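Local coordinates for putative DNA binding protein (Bacteroides thetaiotaomicron VPI-5482, PDB 3HTN) that is of unproven function, named a putative DNA-binding protein; its PCC-domain fold binds metal ions, with nickel bound in the crystal, at residues 41-46 with 84-88. Residues are numbered along the deposited sequence; the frame is centred on the assembly and turned at random.
With SO4 (sulfate ion), chain G.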
loop_
_atom_site.group_PDB
_atom_site.type_symbol
_atom_site.label_atom_id
_atom_site.label_comp_id
_atom_site.label_asym_id
_atom_site.label_seq_id
_atom_site.Cartn_x
_atom_site.Cartn_y
_atom_site.Cartn_z
ATOM N N ILE A 41 10.848 11.585 -15.075
ATOM C CA ILE A 41 11.063 10.468 -14.164
ATOM C C ILE A 41 11.164 9.192 -14.994
ATOM O O ILE A 41 10.249 8.842 -15.722
ATOM C CB ILE A 41 9.960 10.349 -13.134
ATOM C CG1 ILE A 41 9.928 11.610 -12.271
ATOM C CG2 ILE A 41 10.215 9.142 -12.272
ATOM C CD1 ILE A 41 8.816 11.656 -11.251
ATOM N N LEU A 42 12.303 8.529 -14.883
ATOM C CA LEU A 42 12.585 7.337 -15.677
ATOM C C LEU A 42 12.042 6.070 -15.036
ATOM O O LEU A 42 11.638 5.141 -15.736
ATOM C CB LEU A 42 14.101 7.220 -15.864
ATOM C CG LEU A 42 14.810 8.417 -16.500
ATOM C CD1 LEU A 42 16.299 8.174 -16.513
ATOM C CD2 LEU A 42 14.256 8.629 -17.898
ATOM N N SER A 43 12.105 6.027 -13.707
ATOM C CA SER A 43 11.558 4.936 -12.926
ATOM C C SER A 43 11.298 5.443 -11.524
ATOM O O SER A 43 11.816 6.500 -11.120
ATOM C CB SER A 43 12.480 3.712 -12.906
ATOM O OG SER A 43 13.647 3.962 -12.148
ATOM N N GLY A 44 10.465 4.702 -10.798
ATOM C CA GLY A 44 10.048 5.155 -9.490
ATOM C C GLY A 44 8.814 4.448 -9.015
ATOM O O GLY A 44 8.408 3.446 -9.574
ATOM N N SER A 45 8.188 5.012 -7.994
ATOM C CA SER A 45 6.989 4.437 -7.415
ATOM C C SER A 45 5.962 5.508 -7.197
ATOM O O SER A 45 6.288 6.689 -7.115
ATOM C CB SER A 45 7.323 3.779 -6.091
ATOM O OG SER A 45 7.706 4.765 -5.163
ATOM N N ILE A 46 4.699 5.087 -7.130
ATOM C CA ILE A 46 3.593 5.992 -6.875
ATOM C C ILE A 46 2.697 5.309 -5.865
ATOM O O ILE A 46 2.408 4.130 -6.005
ATOM C CB ILE A 46 2.779 6.297 -8.166
ATOM C CG1 ILE A 46 3.648 6.909 -9.264
ATOM C CG2 ILE A 46 1.555 7.206 -7.830
ATOM C CD1 ILE A 46 2.933 7.197 -10.597
ATOM N N ASN A 84 4.082 1.529 -10.052
ATOM C CA ASN A 84 5.451 1.810 -10.406
ATOM C C ASN A 84 5.585 2.550 -11.726
ATOM O O ASN A 84 4.644 2.613 -12.510
ATOM C CB ASN A 84 6.278 0.519 -10.317
ATOM C CG ASN A 84 5.765 -0.569 -11.206
ATOM O OD1 ASN A 84 5.597 -0.339 -12.380
ATOM N ND2 ASN A 84 5.517 -1.770 -10.649
ATOM N N ILE A 85 6.771 3.121 -11.934
ATOM C CA ILE A 85 7.082 3.930 -13.075
ATOM C C ILE A 85 8.265 3.275 -13.731
ATOM O O ILE A 85 9.201 2.809 -13.059
ATOM C CB ILE A 85 7.529 5.367 -12.664
ATOM C CG1 ILE A 85 6.463 6.051 -11.785
ATOM C CG2 ILE A 85 7.872 6.206 -13.892
ATOM C CD1 ILE A 85 7.005 7.203 -10.948
ATOM N N SER A 86 8.228 3.253 -15.060
ATOM C CA SER A 86 9.315 2.731 -15.874
ATOM C C SER A 86 9.197 3.438 -17.217
ATOM O O SER A 86 8.446 4.414 -17.330
ATOM C CB SER A 86 9.209 1.192 -15.969
ATOM O OG SER A 86 7.940 0.759 -16.422
ATOM N N SER A 87 9.928 2.980 -18.233
ATOM C CA SER A 87 9.753 3.520 -19.578
ATOM C C SER A 87 9.478 2.399 -20.571
ATOM O O SER A 87 9.883 1.250 -20.374
ATOM C CB SER A 87 10.975 4.318 -20.049
ATOM O OG SER A 87 12.129 3.502 -20.034
HETATM N N MSE A 88 8.742 2.756 -21.617
HETATM C CA MSE A 88 8.494 1.867 -22.735
HETATM C C MSE A 88 8.259 2.695 -23.995
HETATM O O MSE A 88 7.551 3.701 -23.952
HETATM C CB MSE A 88 7.287 0.996 -22.416
HETATM C CG MSE A 88 7.017 -0.085 -23.384
HETATM SE SE MSE A 88 5.847 -1.444 -22.622
HETATM C CE MSE A 88 6.658 -2.736 -23.707
HETATM S S SO4 G . 12.208 2.690 -23.743
HETATM O O1 SO4 G . 11.719 1.636 -24.676
HETATM O O2 SO4 G . 11.288 3.854 -23.814
HETATM O O3 SO4 G . 13.541 3.140 -24.143
HETATM O O4 SO4 G . 12.420 2.140 -22.404
HETATM O O HOH W 1 9.618 7.019 -17.670
HETATM O O HOH W 2 13.343 4.203 -17.679
#
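Ile-85 lies over the backbone of Gly-44, and the two residues form an antiparallel hydrogen-bonded pair. The amide of Ile-85 reaches Gly-44 O at 2.9 Å, whereas the return bond from Gly-44 N to Ile-85 O is longer, 3.2 Å, and bent to 143°. Both donors stand above the plane of the carbonyl they address; the short strands run at 140° between their N-to-C directions. Glycine suits this place: its backbone angles would jam a side chain against the preceding carbonyl, and a CB would also press on Ile-85 CD1. With CG1 beside the backbone N (chi1 -56°) and the chain extended beyond, CD1 of Ile-85 passes across Gly-44 to meet Ile-46 CG1 at 3.8 Å, the two side chains crossing at about a right angle. On its other flank, CG2 of Ile-41 touches the same methyl at 4.0 Å. Cys-36 of helix 28-39, Leu-94 and Val-125 also pack on Ile-85, so a branched, purely apolar residue fits. An alanine here would probably open a gap over Gly-44 and leave Ile-41 and Ile-46 without the methyl they share.

Ahead of Gly-44 the chain is a loop, and water links it to the strand: one molecule bridges Ile-41 O and Ser-86 O, another joins Leu-42 O to Ser-87 OG. That small hydroxyl also donates to sulfate O4 at 2.7 Å; the ion, probably from the crystallisation liquor, is also held by Glu-90 N, Ser-133 OG and Arg-131 NH2. On the face away from Ile-85, Asn-84 ND2 donates a hydrogen bond to Glu-122 OE1 of the second subunit, and the side chain touches His-95, a metal ligand. This pair of inner strands therefore divides its chemistry: apolar branches seal the helix-covered face, while on the opposite face a polar amide joins two subunits beside a metal-binding histidine.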